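PDB 5TIP: major capsid protein from Paramecium bursaria Chlorella virus 1, which self-assembles as glycosylated trimers that make up most of the icosahedral, pseudo T=169 capsid of this large virus. Local coordinates for residues Leu160-Val172 against Asn421-Ala433. Sequence-based numbering, arbitrary orientation.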
loop_
_atom_site.group_PDB
_atom_site.type_symbol
_atom_site.label_atom_id
_atom_site.label_comp_id
_atom_site.label_asym_id
_atom_site.label_seq_id
_atom_site.Cartn_x
_atom_site.Cartn_y
_atom_site.Cartn_z
ATOM N N LEU A 160 10.889 -20.582 -2.199
ATOM C CA LEU A 160 11.633 -21.088 -3.344
ATOM C C LEU A 160 13.141 -20.960 -3.146
ATOM O O LEU A 160 13.892 -20.872 -4.119
ATOM C CB LEU A 160 11.202 -20.368 -4.621
ATOM C CG LEU A 160 9.762 -20.617 -5.067
ATOM C CD1 LEU A 160 9.444 -19.809 -6.314
ATOM C CD2 LEU A 160 9.517 -22.100 -5.300
ATOM N N ALA A 161 13.592 -20.945 -1.891
ATOM C CA ALA A 161 15.012 -20.794 -1.597
ATOM C C ALA A 161 15.827 -21.882 -2.282
ATOM O O ALA A 161 15.517 -23.072 -2.173
ATOM C CB ALA A 161 15.244 -20.834 -0.086
ATOM N N LEU A 162 16.872 -21.468 -2.986
ATOM C CA LEU A 162 17.702 -22.399 -3.746
ATOM C C LEU A 162 18.558 -23.241 -2.808
ATOM O O LEU A 162 19.387 -22.685 -2.077
ATOM C CB LEU A 162 18.586 -21.634 -4.722
ATOM C CG LEU A 162 19.408 -22.506 -5.671
ATOM C CD1 LEU A 162 18.486 -23.271 -6.605
ATOM C CD2 LEU A 162 20.403 -21.668 -6.458
ATOM N N PRO A 163 18.402 -24.568 -2.794
ATOM C CA PRO A 163 19.179 -25.386 -1.855
ATOM C C PRO A 163 20.582 -25.696 -2.356
ATOM O O PRO A 163 20.779 -26.632 -3.139
ATOM C CB PRO A 163 18.334 -26.659 -1.728
ATOM C CG PRO A 163 17.646 -26.773 -3.045
ATOM C CD PRO A 163 17.425 -25.367 -3.554
ATOM N N LEU A 164 21.567 -24.909 -1.914
ATOM C CA LEU A 164 22.955 -25.204 -2.255
ATOM C C LEU A 164 23.402 -26.534 -1.667
ATOM O O LEU A 164 24.240 -27.223 -2.258
ATOM C CB LEU A 164 23.876 -24.086 -1.772
ATOM C CG LEU A 164 23.807 -22.731 -2.475
ATOM C CD1 LEU A 164 24.908 -21.823 -1.957
ATOM C CD2 LEU A 164 23.923 -22.905 -3.974
ATOM N N ILE A 165 22.859 -26.910 -0.507
ATOM C CA ILE A 165 23.238 -28.170 0.118
ATOM C C ILE A 165 22.782 -29.360 -0.716
ATOM O O ILE A 165 23.367 -30.445 -0.619
ATOM C CB ILE A 165 22.682 -28.242 1.553
ATOM C CG1 ILE A 165 23.194 -29.498 2.259
ATOM C CG2 ILE A 165 21.160 -28.195 1.543
ATOM C CD1 ILE A 165 22.510 -29.788 3.556
ATOM N N ALA A 166 21.766 -29.180 -1.552
ATOM C CA ALA A 166 21.283 -30.233 -2.432
ATOM C C ALA A 166 21.919 -30.180 -3.816
ATOM O O ALA A 166 21.495 -30.921 -4.707
ATOM C CB ALA A 166 19.760 -30.156 -2.555
ATOM N N LEU A 167 22.920 -29.326 -4.014
ATOM C CA LEU A 167 23.577 -29.134 -5.304
ATOM C C LEU A 167 25.089 -29.287 -5.168
ATOM O O LEU A 167 25.862 -28.457 -5.652
ATOM C CB LEU A 167 23.238 -27.761 -5.880
ATOM C CG LEU A 167 21.792 -27.459 -6.275
ATOM C CD1 LEU A 167 21.652 -25.986 -6.621
ATOM C CD2 LEU A 167 21.361 -28.321 -7.445
ATOM N N GLN A 168 25.540 -30.357 -4.505
ATOM C CA GLN A 168 26.969 -30.487 -4.226
ATOM C C GLN A 168 27.804 -30.712 -5.481
ATOM O O GLN A 168 29.021 -30.503 -5.439
ATOM C CB GLN A 168 27.232 -31.623 -3.234
ATOM C CG GLN A 168 26.931 -33.018 -3.754
ATOM C CD GLN A 168 27.461 -34.100 -2.830
ATOM O OE1 GLN A 168 28.401 -33.871 -2.067
ATOM N NE2 GLN A 168 26.859 -35.281 -2.888
ATOM N N TYR A 169 27.194 -31.133 -6.589
ATOM C CA TYR A 169 27.922 -31.365 -7.829
ATOM C C TYR A 169 27.629 -30.331 -8.904
ATOM O O TYR A 169 28.138 -30.460 -10.023
ATOM C CB TYR A 169 27.631 -32.769 -8.375
ATOM C CG TYR A 169 27.917 -33.879 -7.393
ATOM C CD1 TYR A 169 29.196 -34.063 -6.885
ATOM C CD2 TYR A 169 26.920 -34.756 -6.993
ATOM C CE1 TYR A 169 29.468 -35.078 -5.992
ATOM C CE2 TYR A 169 27.185 -35.776 -6.102
ATOM C CZ TYR A 169 28.462 -35.932 -5.605
ATOM O OH TYR A 169 28.731 -36.946 -4.716
ATOM N N HIS A 170 26.828 -29.313 -8.607
ATOM C CA HIS A 170 26.517 -28.263 -9.564
ATOM C C HIS A 170 26.882 -26.910 -8.978
ATOM O O HIS A 170 26.588 -26.623 -7.812
ATOM C CB HIS A 170 25.038 -28.278 -9.962
ATOM C CG HIS A 170 24.741 -29.150 -11.142
ATOM N ND1 HIS A 170 23.501 -29.196 -11.742
ATOM C CD2 HIS A 170 25.528 -30.004 -11.838
ATOM C CE1 HIS A 170 23.537 -30.042 -12.755
ATOM N NE2 HIS A 170 24.755 -30.548 -12.834
ATOM N N GLU A 171 27.522 -26.081 -9.797
ATOM C CA GLU A 171 27.931 -24.747 -9.393
ATOM C C GLU A 171 26.847 -23.740 -9.750
ATOM O O GLU A 171 26.273 -23.787 -10.842
ATOM C CB GLU A 171 29.247 -24.366 -10.075
ATOM C CG GLU A 171 30.449 -25.184 -9.620
ATOM C CD GLU A 171 31.685 -24.934 -10.468
ATOM O OE1 GLU A 171 31.586 -24.180 -11.459
ATOM O OE2 GLU A 171 32.757 -25.490 -10.144
ATOM N N VAL A 172 26.568 -22.830 -8.822
ATOM C CA VAL A 172 25.624 -21.742 -9.047
ATOM C C VAL A 172 26.425 -20.482 -9.336
ATOM O O VAL A 172 27.253 -20.063 -8.518
ATOM C CB VAL A 172 24.689 -21.546 -7.844
ATOM C CG1 VAL A 172 23.726 -20.401 -8.109
ATOM C CG2 VAL A 172 23.926 -22.826 -7.557
ATOM N N ASN A 421 8.181 -22.887 -14.823
ATOM C CA ASN A 421 8.974 -24.056 -15.165
ATOM C C ASN A 421 9.224 -24.830 -13.880
ATOM O O ASN A 421 8.933 -24.354 -12.780
ATOM C CB ASN A 421 10.284 -23.665 -15.858
ATOM C CG ASN A 421 10.827 -24.768 -16.746
ATOM O OD1 ASN A 421 10.728 -25.951 -16.420
ATOM N ND2 ASN A 421 11.395 -24.385 -17.883
ATOM N N VAL A 422 9.765 -26.035 -14.021
ATOM C CA VAL A 422 10.004 -26.918 -12.888
ATOM C C VAL A 422 11.498 -27.171 -12.776
ATOM O O VAL A 422 12.134 -27.604 -13.744
ATOM C CB VAL A 422 9.230 -28.243 -13.019
ATOM C CG1 VAL A 422 9.542 -29.153 -11.843
ATOM C CG2 VAL A 422 7.737 -27.978 -13.104
ATOM N N LEU A 423 12.053 -26.893 -11.601
ATOM C CA LEU A 423 13.458 -27.147 -11.307
ATOM C C LEU A 423 13.541 -28.375 -10.408
ATOM O O LEU A 423 13.167 -28.320 -9.232
ATOM C CB LEU A 423 14.102 -25.930 -10.646
ATOM C CG LEU A 423 15.549 -26.074 -10.171
ATOM C CD1 LEU A 423 16.483 -26.294 -11.349
ATOM C CD2 LEU A 423 15.975 -24.854 -9.369
ATOM N N ARG A 424 14.029 -29.481 -10.960
ATOM C CA ARG A 424 14.199 -30.720 -10.217
ATOM C C ARG A 424 15.630 -30.802 -9.708
ATOM O O ARG A 424 16.576 -30.555 -10.461
ATOM C CB ARG A 424 13.885 -31.941 -11.082
ATOM C CG ARG A 424 12.469 -31.997 -11.616
ATOM C CD ARG A 424 12.135 -33.404 -12.075
ATOM N NE ARG A 424 10.807 -33.489 -12.673
ATOM C CZ ARG A 424 10.586 -33.564 -13.981
ATOM N NH1 ARG A 424 11.608 -33.570 -14.825
ATOM N NH2 ARG A 424 9.346 -33.639 -14.443
ATOM N N ILE A 425 15.783 -31.148 -8.433
ATOM C CA ILE A 425 17.089 -31.241 -7.794
ATOM C C ILE A 425 17.198 -32.612 -7.147
ATOM O O ILE A 425 16.406 -32.948 -6.259
ATOM C CB ILE A 425 17.302 -30.125 -6.758
ATOM C CG1 ILE A 425 17.282 -28.761 -7.451
ATOM C CG2 ILE A 425 18.604 -30.333 -6.013
ATOM C CD1 ILE A 425 17.421 -27.592 -6.518
ATOM N N MET A 426 18.177 -33.398 -7.588
ATOM C CA MET A 426 18.351 -34.756 -7.097
ATOM C C MET A 426 19.784 -35.187 -7.364
ATOM O O MET A 426 20.379 -34.812 -8.379
ATOM C CB MET A 426 17.363 -35.723 -7.761
ATOM C CG MET A 426 17.373 -37.131 -7.183
ATOM S SD MET A 426 16.336 -38.292 -8.095
ATOM C CE MET A 426 17.359 -38.604 -9.532
ATOM N N SER A 427 20.329 -35.980 -6.438
ATOM C CA SER A 427 21.678 -36.537 -6.558
ATOM C C SER A 427 22.726 -35.440 -6.724
ATOM O O SER A 427 23.699 -35.592 -7.465
ATOM C CB SER A 427 21.759 -37.544 -7.708
ATOM O OG SER A 427 20.914 -38.656 -7.470
ATOM N N GLY A 428 22.522 -34.320 -6.033
ATOM C CA GLY A 428 23.478 -33.231 -6.046
ATOM C C GLY A 428 23.491 -32.388 -7.300
ATOM O O GLY A 428 24.421 -31.594 -7.481
ATOM N N MET A 429 22.498 -32.533 -8.174
ATOM C CA MET A 429 22.454 -31.791 -9.424
ATOM C C MET A 429 21.046 -31.268 -9.665
ATOM O O MET A 429 20.062 -31.859 -9.216
ATOM C CB MET A 429 22.904 -32.658 -10.608
ATOM C CG MET A 429 24.356 -33.099 -10.535
ATOM S SD MET A 429 24.787 -34.288 -11.817
ATOM C CE MET A 429 23.569 -35.566 -11.512
ATOM N N GLY A 430 20.964 -30.153 -10.380
ATOM C CA GLY A 430 19.686 -29.554 -10.704
ATOM C C GLY A 430 19.559 -29.313 -12.192
ATOM O O GLY A 430 20.540 -29.057 -12.890
ATOM N N GLY A 431 18.320 -29.392 -12.671
ATOM C CA GLY A 431 18.044 -29.182 -14.077
ATOM C C GLY A 431 16.584 -28.874 -14.297
ATOM O O GLY A 431 15.713 -29.363 -13.571
ATOM N N LEU A 432 16.313 -28.056 -15.309
ATOM C CA LEU A 432 14.946 -27.687 -15.636
ATOM C C LEU A 432 14.230 -28.843 -16.323
ATOM O O LEU A 432 14.820 -29.574 -17.125
ATOM C CB LEU A 432 14.936 -26.450 -16.533
ATOM C CG LEU A 432 15.435 -25.164 -15.870
ATOM C CD1 LEU A 432 15.445 -24.022 -16.864
ATOM C CD2 LEU A 432 14.575 -24.820 -14.664
ATOM N N ALA A 433 12.942 -29.000 -16.005
ATOM C CA ALA A 433 12.157 -30.084 -16.581
ATOM C C ALA A 433 11.728 -29.778 -18.009
ATOM O O ALA A 433 11.577 -30.704 -18.815
ATOM C CB ALA A 433 10.927 -30.369 -15.717
HETATM O O HOH W 1 20.481 -33.823 -4.253
#
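Tyr169 N donates to Gly428 O, 2.9 Å away with an N-H...O angle of 152°. This bond joins two turns: the type I turn Leu167-His170 and the type I' turn Met426-Met429 that closes the beta hairpin of strands 412-426 and 429-432. Gly428 CA also lies 3.3 Å from Ala166 O in a CA-H...O contact, and a water bridges the same segments, accepting from Gly428 N and donating to Ala166 O. With its positive phi (76°), Gly428 brings CA obliquely up to the Tyr169 ring, 3.9 Å from CD2.

Two rings of the 160-172 loop meet the hairpin tip. The His170 imidazole receives Met429 CB over one face, 3.5 Å from its centroid, a CH-pi contact; Met429 CG continues across the NE2-CD2 side, while Gly430 O lies at the ring edge, in plane. The phenol of Tyr169 instead presents its edge to Ser427 O, 3.4 Å from CD2, and its own neighbour Gln168 lays CG over one face.

Apolar contacts centre on Ile425, whose two branches part. CG1 stands anti to the carbonyl carbon (chi1 -63°), carrying CD1 tip to tip onto Pro163 CG at 3.6 Å; CG2 packs on Ala166 CB and on Leu167 CD2, the latter side chain crossing at about a right angle. Two residues before Ile425, Leu423 CD2 meets Leu162 CD1 at 4.1 Å.

The contact thus joins a loop of the first jelly roll to the C-terminal hairpin of the second, in the double jelly-roll fold of this capsid protein family. Leu162 bonds through its backbone to Ile66 of strand 65-76, Pro163 also touches Phe218 of helix 212-220 and Tyr225 of strand 223-237, and the latter strand pairs with strand 412-426.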